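Local coordinates for peptidase M14 domain-containing protein (Shewanella amazonensis, PDB 2QVP) that is probably a zinc-dependent hydrolase of the peptidase M14 family, possibly a metallocarboxypeptidase, at residues F10-E15 and D253-A258; L68-G73 and T265-L270; D163-C168 and T227-F232; M174-V179 and Y202-A207. All blocks are in the same frame, centred on the assembly; numbering follows the deposited sequence.

Interaction 1: F10-E15 and D253-A258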
loop_
_atom_site.group_PDB
_atom_site.type_symbol
_atom_site.label_atom_id
_atom_site.label_comp_id
_atom_site.label_asym_id
_atom_site.label_seq_id
_atom_site.Cartn_x
_atom_site.Cartn_y
_atom_site.Cartn_z
ATOM N N PHE A 10 14.365 11.689 -4.492
ATOM C CA PHE A 10 13.256 12.060 -5.372
ATOM C C PHE A 10 12.220 12.907 -4.628
ATOM O O PHE A 10 11.653 12.455 -3.625
ATOM C CB PHE A 10 12.558 10.818 -5.907
ATOM C CG PHE A 10 13.425 9.919 -6.770
ATOM C CD1 PHE A 10 14.205 8.938 -6.204
ATOM C CD2 PHE A 10 13.419 10.032 -8.149
ATOM C CE1 PHE A 10 15.003 8.089 -6.988
ATOM C CE2 PHE A 10 14.211 9.177 -8.948
ATOM C CZ PHE A 10 15.001 8.214 -8.358
ATOM N N VAL A 11 11.948 14.112 -5.135
ATOM C CA VAL A 11 11.009 15.052 -4.526
ATOM C C VAL A 11 10.158 15.724 -5.585
ATOM O O VAL A 11 10.668 16.130 -6.622
ATOM C CB VAL A 11 11.732 16.183 -3.751
ATOM C CG1 VAL A 11 10.703 17.016 -2.942
ATOM C CG2 VAL A 11 12.838 15.619 -2.853
ATOM N N TRP A 12 8.858 15.795 -5.343
ATOM C CA TRP A 12 7.943 16.505 -6.193
ATOM C C TRP A 12 7.075 17.467 -5.357
ATOM O O TRP A 12 6.947 17.336 -4.148
ATOM C CB TRP A 12 7.051 15.535 -6.947
ATOM C CG TRP A 12 7.756 14.508 -7.775
ATOM C CD1 TRP A 12 8.041 14.591 -9.111
ATOM C CD2 TRP A 12 8.225 13.222 -7.346
ATOM N NE1 TRP A 12 8.661 13.457 -9.532
ATOM C CE2 TRP A 12 8.799 12.596 -8.474
ATOM C CE3 TRP A 12 8.196 12.525 -6.125
ATOM C CZ2 TRP A 12 9.338 11.306 -8.420
ATOM C CZ3 TRP A 12 8.755 11.252 -6.064
ATOM C CH2 TRP A 12 9.317 10.659 -7.207
ATOM N N ARG A 13 6.488 18.433 -6.051
ATOM C CA ARG A 13 5.578 19.414 -5.474
ATOM C C ARG A 13 4.190 18.882 -5.748
ATOM O O ARG A 13 3.929 18.419 -6.863
ATOM C CB ARG A 13 5.820 20.784 -6.152
ATOM C CG ARG A 13 4.710 21.856 -6.082
ATOM C CD ARG A 13 4.450 22.421 -4.684
ATOM N NE ARG A 13 3.317 23.364 -4.684
ATOM C CZ ARG A 13 2.913 24.113 -3.640
ATOM N NH1 ARG A 13 3.555 24.088 -2.469
ATOM N NH2 ARG A 13 1.850 24.917 -3.767
ATOM N N SER A 14 3.318 18.915 -4.743
ATOM C CA SER A 14 1.921 18.566 -4.906
ATOM C C SER A 14 1.122 19.834 -4.775
ATOM O O SER A 14 1.348 20.587 -3.829
ATOM C CB SER A 14 1.422 17.633 -3.803
ATOM O OG SER A 14 -0.002 17.462 -3.876
ATOM N N GLU A 15 0.198 20.061 -5.708
ATOM C CA GLU A 15 -0.755 21.173 -5.650
ATOM C C GLU A 15 -1.996 20.745 -4.884
ATOM O O GLU A 15 -2.612 21.574 -4.259
ATOM C CB GLU A 15 -1.172 21.636 -7.042
ATOM C CG GLU A 15 -0.028 22.054 -7.973
ATOM C CD GLU A 15 0.799 23.215 -7.446
ATOM O OE1 GLU A 15 0.296 23.991 -6.596
ATOM O OE2 GLU A 15 1.956 23.348 -7.912
ATOM N N ASP A 253 0.604 14.708 -8.719
ATOM C CA ASP A 253 -0.849 14.759 -8.452
ATOM C C ASP A 253 -1.643 13.710 -9.255
ATOM O O ASP A 253 -2.561 13.106 -8.709
ATOM C CB ASP A 253 -1.379 16.193 -8.586
ATOM C CG ASP A 253 -0.875 17.128 -7.443
ATOM O OD1 ASP A 253 -0.535 16.663 -6.323
ATOM O OD2 ASP A 253 -0.828 18.358 -7.655
ATOM N N GLN A 254 -1.244 13.424 -10.505
ATOM C CA GLN A 254 -1.882 12.346 -11.273
ATOM C C GLN A 254 -1.649 10.979 -10.603
ATOM O O GLN A 254 -2.585 10.172 -10.439
ATOM C CB GLN A 254 -1.420 12.366 -12.733
ATOM C CG GLN A 254 -1.999 13.571 -13.492
ATOM C CD GLN A 254 -3.520 13.483 -13.642
ATOM O OE1 GLN A 254 -4.032 12.572 -14.296
ATOM N NE2 GLN A 254 -4.245 14.426 -13.029
ATOM N N ARG A 255 -0.416 10.748 -10.170
ATOM C CA ARG A 255 -0.112 9.530 -9.408
ATOM C C ARG A 255 -0.891 9.459 -8.092
ATOM O O ARG A 255 -1.328 8.377 -7.701
ATOM C CB ARG A 255 1.374 9.436 -9.114
ATOM C CG ARG A 255 2.270 9.165 -10.330
ATOM C CD ARG A 255 3.681 9.174 -9.809
ATOM N NE ARG A 255 4.286 10.460 -9.801
ATOM C CZ ARG A 255 5.292 10.839 -9.023
ATOM N NH1 ARG A 255 5.820 10.075 -8.053
ATOM N NH2 ARG A 255 5.720 12.067 -9.189
ATOM N N ILE A 256 -1.050 10.606 -7.414
ATOM C CA ILE A 256 -1.852 10.674 -6.181
ATOM C C ILE A 256 -3.310 10.264 -6.479
ATOM O O ILE A 256 -3.888 9.427 -5.762
ATOM C CB ILE A 256 -1.764 12.061 -5.483
ATOM C CG1 ILE A 256 -0.377 12.257 -4.857
ATOM C CG2 ILE A 256 -2.849 12.208 -4.401
ATOM C CD1 ILE A 256 -0.111 13.665 -4.329
ATOM N N LEU A 257 -3.876 10.800 -7.562
ATOM C CA LEU A 257 -5.266 10.477 -7.908
ATOM C C LEU A 257 -5.449 9.026 -8.302
ATOM O O LEU A 257 -6.451 8.428 -7.924
ATOM C CB LEU A 257 -5.798 11.415 -8.989
ATOM C CG LEU A 257 -5.904 12.879 -8.569
ATOM C CD1 LEU A 257 -6.105 13.823 -9.780
ATOM C CD2 LEU A 257 -7.012 13.032 -7.530
ATOM N N ALA A 258 -4.484 8.477 -9.045
ATOM C CA ALA A 258 -4.506 7.096 -9.494
ATOM C C ALA A 258 -4.426 6.135 -8.340
ATOM O O ALA A 258 -5.129 5.122 -8.315
ATOM C CB ALA A 258 -3.347 6.840 -10.473
#
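Trp12 and Ser14 meet Asp253 and Arg255 where a small N-terminal beta hairpin, strands 13-14 and 19-20, lies against the first turns of helix 252-270. The polar part of the contact is built round the Asp253 carboxylate. Ser14 OG donates to Asp253 OD1 over 2.6 Å, and Glu15 N donates to Asp253 OD2 over 2.8 Å (N-H...O 151°). Both oxygens use their syn lone pairs, so the carboxylate opens like a fork onto the turn of the hairpin. OD2 also accepts from Ile16 N, which gives this oxygen two backbone donors. Ser14 OG points back from its own amide nitrogen (chi1 172°), which brings it up to OD1. Ser14 OG also lies 3.8 Å from Ile256 CD1.

The second component is a cation-pi interaction. Arg255 CZ stands 4.0 Å from the centroid of the six-membered ring of Trp12, over its face, but the guanidinium is tipped 72° from the indole plane and meets it with an edge. A salt bridge from NH1 to Glu170 helps hold that group, while Arg255 NH2 sits above the indole, 3.2 Å from Trp12 CE2.

Interaction 2: L68-G73 and T265-L270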
loop_
_atom_site.group_PDB
_atom_site.type_symbol
_atom_site.label_atom_id
_atom_site.label_comp_id
_atom_site.label_asym_id
_atom_site.label_seq_id
_atom_site.Cartn_x
_atom_site.Cartn_y
_atom_site.Cartn_z
ATOM N N LEU A 68 -10.222 -5.683 5.088
ATOM C CA LEU A 68 -9.346 -5.197 4.048
ATOM C C LEU A 68 -8.210 -4.349 4.655
ATOM O O LEU A 68 -8.445 -3.594 5.565
ATOM C CB LEU A 68 -10.140 -4.375 3.039
ATOM C CG LEU A 68 -10.654 -5.004 1.747
ATOM C CD1 LEU A 68 -11.012 -6.482 1.860
ATOM C CD2 LEU A 68 -11.784 -4.113 1.200
ATOM N N LEU A 69 -6.985 -4.536 4.155
ATOM C CA LEU A 69 -5.825 -3.741 4.582
ATOM C C LEU A 69 -5.243 -3.020 3.371
ATOM O O LEU A 69 -5.071 -3.629 2.294
ATOM C CB LEU A 69 -4.759 -4.607 5.241
ATOM C CG LEU A 69 -3.456 -3.923 5.726
ATOM C CD1 LEU A 69 -3.729 -2.839 6.744
ATOM C CD2 LEU A 69 -2.488 -4.948 6.282
ATOM N N ILE A 70 -4.941 -1.733 3.551
ATOM C CA ILE A 70 -4.286 -0.951 2.561
ATOM C C ILE A 70 -2.960 -0.486 3.136
ATOM O O ILE A 70 -2.957 0.117 4.203
ATOM C CB ILE A 70 -5.099 0.280 2.131
ATOM C CG1 ILE A 70 -6.509 -0.124 1.623
ATOM C CG2 ILE A 70 -4.299 1.035 1.085
ATOM C CD1 ILE A 70 -7.344 1.022 1.103
ATOM N N SER A 71 -1.840 -0.745 2.446
ATOM C CA SER A 71 -0.534 -0.261 2.937
ATOM C C SER A 71 0.174 0.642 1.913
ATOM O O SER A 71 -0.050 0.537 0.703
ATOM C CB SER A 71 0.378 -1.407 3.387
ATOM O OG SER A 71 0.557 -2.360 2.357
ATOM N N ALA A 72 1.003 1.548 2.410
ATOM C CA ALA A 72 1.742 2.448 1.537
ATOM C C ALA A 72 3.061 2.857 2.167
ATOM O O ALA A 72 3.280 2.650 3.357
ATOM C CB ALA A 72 0.902 3.693 1.195
ATOM N N GLY A 73 3.955 3.355 1.317
ATOM C CA GLY A 73 5.228 3.932 1.741
ATOM C C GLY A 73 6.316 3.026 2.263
ATOM O O GLY A 73 7.024 3.414 3.173
ATOM N N THR A 265 -11.428 1.324 -5.949
ATOM C CA THR A 265 -11.795 0.122 -6.713
ATOM C C THR A 265 -11.587 -1.136 -5.894
ATOM O O THR A 265 -12.431 -2.022 -5.923
ATOM C CB THR A 265 -10.981 0.015 -8.013
ATOM O OG1 THR A 265 -11.118 1.235 -8.749
ATOM C CG2 THR A 265 -11.460 -1.132 -8.877
ATOM N N PHE A 266 -10.465 -1.189 -5.172
ATOM C CA PHE A 266 -10.127 -2.301 -4.295
ATOM C C PHE A 266 -11.225 -2.521 -3.239
ATOM O O PHE A 266 -11.734 -3.647 -3.115
ATOM C CB PHE A 266 -8.739 -2.045 -3.674
ATOM C CG PHE A 266 -8.338 -3.025 -2.617
ATOM C CD1 PHE A 266 -7.878 -4.293 -2.954
ATOM C CD2 PHE A 266 -8.373 -2.654 -1.278
ATOM C CE1 PHE A 266 -7.473 -5.177 -1.939
ATOM C CE2 PHE A 266 -7.978 -3.509 -0.271
ATOM C CZ PHE A 266 -7.534 -4.766 -0.589
ATOM N N VAL A 267 -11.610 -1.452 -2.541
ATOM C CA VAL A 267 -12.669 -1.499 -1.517
ATOM C C VAL A 267 -14.041 -1.750 -2.147
ATOM O O VAL A 267 -14.849 -2.498 -1.585
ATOM C CB VAL A 267 -12.675 -0.195 -0.637
ATOM C CG1 VAL A 267 -13.903 -0.115 0.269
ATOM C CG2 VAL A 267 -11.417 -0.119 0.197
ATOM N N ASN A 268 -14.295 -1.118 -3.306
ATOM C CA ASN A 268 -15.557 -1.287 -4.076
ATOM C C ASN A 268 -15.844 -2.735 -4.453
ATOM O O ASN A 268 -16.967 -3.207 -4.301
ATOM C CB ASN A 268 -15.574 -0.513 -5.417
ATOM C CG ASN A 268 -15.983 0.943 -5.296
ATOM O OD1 ASN A 268 -16.194 1.502 -4.202
ATOM N ND2 ASN A 268 -16.083 1.583 -6.472
HETATM N N MSE A 269 -14.845 -3.409 -5.008
HETATM C CA MSE A 269 -14.965 -4.813 -5.405
HETATM C C MSE A 269 -15.143 -5.758 -4.206
HETATM O O MSE A 269 -16.069 -6.585 -4.170
HETATM C CB MSE A 269 -13.717 -5.251 -6.191
HETATM C CG MSE A 269 -13.515 -4.612 -7.563
HETATM SE SE MSE A 269 -14.666 -5.325 -8.979
HETATM C CE MSE A 269 -16.370 -4.414 -8.639
ATOM N N LEU A 270 -14.233 -5.639 -3.250
ATOM C CA LEU A 270 -14.213 -6.508 -2.087
ATOM C C LEU A 270 -15.234 -6.193 -0.989
ATOM O O LEU A 270 -15.527 -7.078 -0.168
ATOM C CB LEU A 270 -12.785 -6.561 -1.519
ATOM C CG LEU A 270 -11.694 -6.979 -2.516
ATOM C CD1 LEU A 270 -10.389 -7.147 -1.780
ATOM C CD2 LEU A 270 -12.069 -8.264 -3.286
#
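Leu68 lies against Phe266 and Leu270, which project from the last two turns of helix 252-270. The side chains of Leu68 and Phe266 run past one another in opposite senses, and the branch carbon of the leucine meets the outer part of the ring: Leu68 CG is 3.7 Å from Phe266 CE2. Phe266 reaches the strand because its ring lies anti to the backbone N (chi1 173°), which carries CE2 and CZ close to Leu69 O as well, CE2 at 3.9 Å. Further along, Phe266 CE2 is 4.1 Å from Ile70 CG1; Ile70 likewise passes the ring in the opposite sense.

Leu270 comes to Leu68 from the next turn of the helix, at a slant, and Leu68 CD1 meets Leu270 CD1 at 3.8 Å. The other methyl, Leu68 CD2, lies against Leu270 CB at the same separation. Leu68 has a chi1 of -97°, well off a staggered value, with its branches lying between both partners. Val267, modelled in two conformers, completes the apolar surface less certainly.

Strand 68-72 and helix 265-270 run almost antiparallel (171°), their axes 10.1 Å apart: a helix packed on one face of the central mixed sheet, as in the alpha/beta fold of zinc exopeptidases. The strand lies between strands 101-105 and 165-171; helix 80-91 packs beside the contact through Phe88, and helix 190-200 touches helix 252-270 at Thr265.

Interaction 3: D163-C168 and T227-F232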
loop_
_atom_site.group_PDB
_atom_site.type_symbol
_atom_site.label_atom_id
_atom_site.label_comp_id
_atom_site.label_asym_id
_atom_site.label_seq_id
_atom_site.Cartn_x
_atom_site.Cartn_y
_atom_site.Cartn_z
ATOM N N ASP A 163 -9.396 -10.672 4.010
ATOM C CA ASP A 163 -10.185 -10.592 2.780
ATOM C C ASP A 163 -9.542 -9.807 1.651
ATOM O O ASP A 163 -10.153 -9.671 0.598
ATOM C CB ASP A 163 -11.568 -10.033 3.123
ATOM C CG ASP A 163 -12.275 -10.922 4.099
ATOM O OD1 ASP A 163 -12.692 -12.001 3.674
ATOM O OD2 ASP A 163 -12.348 -10.570 5.299
ATOM N N GLY A 164 -8.310 -9.344 1.852
ATOM C CA GLY A 164 -7.581 -8.593 0.839
ATOM C C GLY A 164 -6.478 -7.676 1.347
ATOM O O GLY A 164 -6.623 -7.067 2.371
ATOM N N ILE A 165 -5.387 -7.591 0.582
ATOM C CA ILE A 165 -4.293 -6.674 0.789
ATOM C C ILE A 165 -4.064 -5.867 -0.508
ATOM O O ILE A 165 -4.066 -6.414 -1.616
ATOM C CB ILE A 165 -2.961 -7.355 1.261
ATOM C CG1 ILE A 165 -1.812 -6.339 1.302
ATOM C CG2 ILE A 165 -2.540 -8.623 0.427
ATOM C CD1 ILE A 165 -2.086 -5.171 2.234
ATOM N N LEU A 166 -3.952 -4.549 -0.362
ATOM C CA LEU A 166 -3.551 -3.681 -1.443
ATOM C C LEU A 166 -2.360 -2.883 -0.920
ATOM O O LEU A 166 -2.517 -2.224 0.114
ATOM C CB LEU A 166 -4.656 -2.732 -1.839
ATOM C CG LEU A 166 -4.304 -1.545 -2.783
ATOM C CD1 LEU A 166 -3.859 -2.021 -4.154
ATOM C CD2 LEU A 166 -5.457 -0.596 -2.938
ATOM N N THR A 167 -1.182 -3.016 -1.555
ATOM C CA THR A 167 -0.031 -2.189 -1.200
ATOM C C THR A 167 0.211 -1.248 -2.379
ATOM O O THR A 167 0.225 -1.661 -3.523
ATOM C CB THR A 167 1.221 -2.984 -0.862
ATOM O OG1 THR A 167 0.873 -4.046 0.024
ATOM C CG2 THR A 167 2.210 -2.093 -0.179
ATOM N N CYS A 168 0.412 0.035 -2.080
ATOM C CA CYS A 168 0.524 1.040 -3.104
ATOM C C CYS A 168 1.943 1.502 -3.348
ATOM O O CYS A 168 2.473 2.358 -2.628
ATOM C CB CYS A 168 -0.434 2.182 -2.743
ATOM S SG CYS A 168 -2.180 1.536 -2.807
ATOM N N THR A 227 9.669 -12.387 -0.800
ATOM C CA THR A 227 9.555 -12.114 0.646
ATOM C C THR A 227 8.967 -10.718 0.907
ATOM O O THR A 227 9.158 -10.140 1.981
ATOM C CB THR A 227 10.896 -12.329 1.318
ATOM O OG1 THR A 227 11.817 -11.315 0.899
ATOM C CG2 THR A 227 11.429 -13.753 0.972
ATOM N N SER A 228 8.195 -10.197 -0.061
ATOM C CA SER A 228 7.498 -8.913 0.091
ATOM C C SER A 228 6.393 -9.028 1.111
ATOM O O SER A 228 5.911 -10.140 1.433
ATOM C CB SER A 228 6.932 -8.387 -1.242
ATOM O OG SER A 228 5.892 -9.215 -1.726
ATOM N N PHE A 229 5.995 -7.862 1.642
ATOM C CA PHE A 229 4.912 -7.789 2.622
ATOM C C PHE A 229 3.598 -8.441 2.080
ATOM O O PHE A 229 2.947 -9.248 2.761
ATOM C CB PHE A 229 4.736 -6.329 3.101
ATOM C CG PHE A 229 3.656 -6.129 4.121
ATOM C CD1 PHE A 229 3.793 -6.640 5.419
ATOM C CD2 PHE A 229 2.514 -5.393 3.807
ATOM C CE1 PHE A 229 2.813 -6.426 6.368
ATOM C CE2 PHE A 229 1.538 -5.155 4.756
ATOM C CZ PHE A 229 1.671 -5.683 6.040
ATOM N N GLU A 230 3.245 -8.109 0.850
ATOM C CA GLU A 230 2.026 -8.653 0.184
ATOM C C GLU A 230 2.112 -10.164 -0.102
ATOM O O GLU A 230 1.113 -10.852 0.008
ATOM C CB GLU A 230 1.629 -7.837 -1.093
ATOM C CG GLU A 230 2.587 -7.811 -2.294
ATOM C CD GLU A 230 3.791 -6.844 -2.164
ATOM O OE1 GLU A 230 4.010 -6.237 -1.083
ATOM O OE2 GLU A 230 4.546 -6.719 -3.154
ATOM N N SER A 231 3.282 -10.657 -0.498
ATOM C CA SER A 231 3.513 -12.102 -0.636
ATOM C C SER A 231 3.296 -12.785 0.720
ATOM O O SER A 231 2.631 -13.807 0.796
ATOM C CB SER A 231 4.935 -12.423 -1.124
ATOM O OG SER A 231 5.102 -12.103 -2.483
ATOM N N PHE A 232 3.865 -12.202 1.777
ATOM C CA PHE A 232 3.692 -12.711 3.142
ATOM C C PHE A 232 2.204 -12.807 3.549
ATOM O O PHE A 232 1.760 -13.830 4.038
ATOM C CB PHE A 232 4.501 -11.837 4.140
ATOM C CG PHE A 232 4.089 -12.019 5.602
ATOM C CD1 PHE A 232 4.498 -13.119 6.314
ATOM C CD2 PHE A 232 3.309 -11.069 6.242
ATOM C CE1 PHE A 232 4.099 -13.305 7.657
ATOM C CE2 PHE A 232 2.924 -11.230 7.578
ATOM C CZ PHE A 232 3.320 -12.359 8.282
#
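Ile165 and Thr167 of a central strand face Phe229 and Glu230 at the start of helix 229-235 in a buried but loose packing contact, made at ordinary or long van der Waals separations. Ile165 turns its CB toward the helix, and its terminal CD1 lies 4.4 Å from Phe229 CE2, approaching the ring obliquely. Its other branch, Ile165 CG2, is 4.3 Å from Glu230 O, so the isoleucine spans the first turn from ring to backbone. In one of its two modelled conformers, Thr167 places OG1 at the rim of the Phe229 ring, near its plane and 4.3 Å from Phe229 CD2. The same hydroxyl, Thr167 OG1, is 4.0 Å from Glu230 CB; since both contacts belong to that conformer, they are less certain. The polar partner of Thr167 OG1 is Ser71 OG on the adjacent strand.

The strand belongs to the mixed beta-sheet of a zinc exopeptidase-type alpha/beta fold, between strands 67-72 and 241-247. Leu166 and Cys168 point to the opposite face, where helix 252-270 packs, whereas helix 229-235 lies on the side of Ile165 and Thr167. That helix begins with Ser228 as N-cap: Ser231 N donates to Ser228 OG over 3.2 Å (N-H...O 158°), and Asp226 binds both serine hydroxyls.

Phe229 is held further by an edge-to-face stack with Phe130 and by contact with the Phe74 ring. The side chain of Glu230 is about 6 Å from that of Glu245, the predicted proton donor/acceptor.

Interaction 4: M174-V179 and Y202-A207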
loop_
_atom_site.group_PDB
_atom_site.type_symbol
_atom_site.label_atom_id
_atom_site.label_comp_id
_atom_site.label_asym_id
_atom_site.label_seq_id
_atom_site.Cartn_x
_atom_site.Cartn_y
_atom_site.Cartn_z
HETATM N N MSE A 174 9.503 4.322 -14.310
HETATM C CA MSE A 174 8.473 3.987 -15.307
HETATM C C MSE A 174 7.568 5.167 -15.674
HETATM O O MSE A 174 7.348 6.039 -14.864
HETATM C CB MSE A 174 7.580 2.846 -14.822
HETATM C CG MSE A 174 8.304 1.542 -14.665
HETATM SE SE MSE A 174 8.757 0.645 -16.272
HETATM C CE MSE A 174 7.025 -0.250 -16.659
ATOM N N THR A 175 7.092 5.156 -16.923
ATOM C CA THR A 175 6.073 6.050 -17.501
ATOM C C THR A 175 4.704 5.329 -17.584
ATOM O O THR A 175 3.657 5.961 -17.461
ATOM C CB THR A 175 6.473 6.483 -18.937
ATOM O OG1 THR A 175 7.552 7.418 -18.866
ATOM C CG2 THR A 175 5.316 7.125 -19.695
ATOM N N ASP A 176 4.733 3.999 -17.769
ATOM C CA ASP A 176 3.537 3.160 -17.852
ATOM C C ASP A 176 3.264 2.473 -16.539
ATOM O O ASP A 176 4.181 2.287 -15.731
ATOM C CB ASP A 176 3.710 2.094 -18.928
ATOM C CG ASP A 176 3.976 2.682 -20.296
ATOM O OD1 ASP A 176 3.515 3.812 -20.594
ATOM O OD2 ASP A 176 4.649 1.992 -21.075
ATOM N N THR A 177 2.007 2.069 -16.363
ATOM C CA THR A 177 1.525 1.481 -15.111
ATOM C C THR A 177 1.207 0.001 -15.293
ATOM O O THR A 177 1.008 -0.486 -16.406
ATOM C CB THR A 177 0.314 2.304 -14.536
ATOM O OG1 THR A 177 0.102 1.990 -13.143
ATOM C CG2 THR A 177 -0.942 2.060 -15.320
ATOM N N TYR A 178 1.199 -0.710 -14.173
ATOM C CA TYR A 178 0.944 -2.135 -14.136
ATOM C C TYR A 178 0.638 -2.500 -12.682
ATOM O O TYR A 178 0.683 -1.656 -11.793
ATOM C CB TYR A 178 2.145 -2.940 -14.665
ATOM C CG TYR A 178 3.419 -2.786 -13.857
ATOM C CD1 TYR A 178 4.219 -1.665 -14.008
ATOM C CD2 TYR A 178 3.831 -3.776 -12.950
ATOM C CE1 TYR A 178 5.366 -1.498 -13.268
ATOM C CE2 TYR A 178 4.997 -3.633 -12.215
ATOM C CZ TYR A 178 5.769 -2.481 -12.389
ATOM O OH TYR A 178 6.931 -2.272 -11.671
ATOM N N VAL A 179 0.271 -3.749 -12.477
ATOM C CA VAL A 179 -0.042 -4.270 -11.158
ATOM C C VAL A 179 0.516 -5.683 -10.997
ATOM O O VAL A 179 0.705 -6.425 -11.988
ATOM C CB VAL A 179 -1.565 -4.299 -10.901
ATOM C CG1 VAL A 179 -2.118 -2.895 -10.751
ATOM C CG2 VAL A 179 -2.282 -5.099 -12.033
ATOM N N TYR A 202 -5.609 6.777 -15.746
ATOM C CA TYR A 202 -4.617 7.839 -15.597
ATOM C C TYR A 202 -3.390 7.671 -16.505
ATOM O O TYR A 202 -2.887 8.672 -17.024
ATOM C CB TYR A 202 -4.198 7.961 -14.112
ATOM C CG TYR A 202 -5.358 8.354 -13.238
ATOM C CD1 TYR A 202 -6.218 7.390 -12.708
ATOM C CD2 TYR A 202 -5.636 9.702 -12.979
ATOM C CE1 TYR A 202 -7.320 7.750 -11.948
ATOM C CE2 TYR A 202 -6.730 10.071 -12.190
ATOM C CZ TYR A 202 -7.572 9.086 -11.687
ATOM O OH TYR A 202 -8.648 9.427 -10.904
ATOM N N PHE A 203 -2.913 6.438 -16.724
ATOM C CA PHE A 203 -1.674 6.236 -17.502
ATOM C C PHE A 203 -1.723 5.093 -18.482
ATOM O O PHE A 203 -2.531 4.193 -18.321
ATOM C CB PHE A 203 -0.524 5.903 -16.549
ATOM C CG PHE A 203 -0.501 6.724 -15.327
ATOM C CD1 PHE A 203 -0.104 8.043 -15.390
ATOM C CD2 PHE A 203 -0.868 6.173 -14.091
ATOM C CE1 PHE A 203 -0.088 8.834 -14.238
ATOM C CE2 PHE A 203 -0.855 6.951 -12.936
ATOM C CZ PHE A 203 -0.456 8.276 -13.011
ATOM N N PRO A 204 -0.798 5.075 -19.458
ATOM C CA PRO A 204 -0.791 3.901 -20.334
ATOM C C PRO A 204 -0.374 2.630 -19.569
ATOM O O PRO A 204 0.422 2.706 -18.614
ATOM C CB PRO A 204 0.243 4.249 -21.411
ATOM C CG PRO A 204 0.683 5.657 -21.153
ATOM C CD PRO A 204 0.270 6.038 -19.794
ATOM N N ILE A 205 -0.947 1.495 -19.962
ATOM C CA ILE A 205 -0.663 0.208 -19.330
ATOM C C ILE A 205 0.667 -0.284 -19.899
ATOM O O ILE A 205 0.927 -0.093 -21.095
ATOM C CB ILE A 205 -1.803 -0.838 -19.578
ATOM C CG1 ILE A 205 -3.173 -0.335 -19.068
ATOM C CG2 ILE A 205 -1.461 -2.151 -18.958
ATOM C CD1 ILE A 205 -3.215 0.059 -17.605
ATOM N N ALA A 206 1.508 -0.880 -19.046
ATOM C CA ALA A 206 2.827 -1.392 -19.453
ATOM C C ALA A 206 2.701 -2.527 -20.495
ATOM O O ALA A 206 1.875 -3.438 -20.337
ATOM C CB ALA A 206 3.647 -1.858 -18.212
ATOM N N ALA A 207 3.495 -2.445 -21.570
ATOM C CA ALA A 207 3.474 -3.443 -22.643
ATOM C C ALA A 207 4.034 -4.773 -22.130
ATOM O O ALA A 207 4.803 -4.804 -21.156
ATOM C CB ALA A 207 4.260 -2.939 -23.897
#
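Thr177 and Ile205 form a single parallel beta bridge between the stretch leading into strand 178-182 and the loop after helix 190-200. Two backbone hydrogen bonds, both on Thr177, make it: Thr177 N donates to Pro204 O over 2.8 Å, almost straight (166° at the hydrogen), and Ala206 N donates to Thr177 O over 2.7 Å. Ile205 CA adds a C-H...O contact to Thr177 O at 3.4 Å.

Apolar contacts flank the bridge. Thr177 sets OG1 anti to the backbone N (chi1 -163°), and this turns CG2 toward the loop, 3.8 Å from Ile205 CD1. Phe203 CB approaches the same methyl. Ala206 CB packs on Tyr178 CB at 4.0 Å and on the CE methyl of selenomethionine Met174; the Tyr178 OH bonds to Asp171.

Asp176 crosses Pro204 at about a right angle, with OD1 3.4 Å from both CB and CG of the proline ring.

Because both bridging bonds are main-chain, the pairing depends on the course of the backbone and not on the identity of the side chains. A hydrogen bond between Thr177 OG1 and the backbone O of Glu245 then links the bridged loop to the strand that carries this predicted proton donor/acceptor.

In the fold
Interactions 2 and 3 lie in the core, on neighbouring strands 67-72 and 165-171 of the mixed sheet, which are probably joined by hydrogen bonds such as Ser71 N to Leu166 O. They cover opposite faces of it, with helix 252-270 on one side and helix 229-235 on the other, and both rest on packing. Interactions 1 and 4 are more peripheral, their centres 16 and 17 Å from that of the chain, and both use hydrogen bonds, to a carboxylate in interaction 1, with a cation-pi pair beside them, and between main-chain groups in interaction 4. Helix 252-270 serves interactions 1 and 2 at different points, and through Ala258 CB, 3.5 Å from Phe203 CE2, interaction 1 also touches interaction 4.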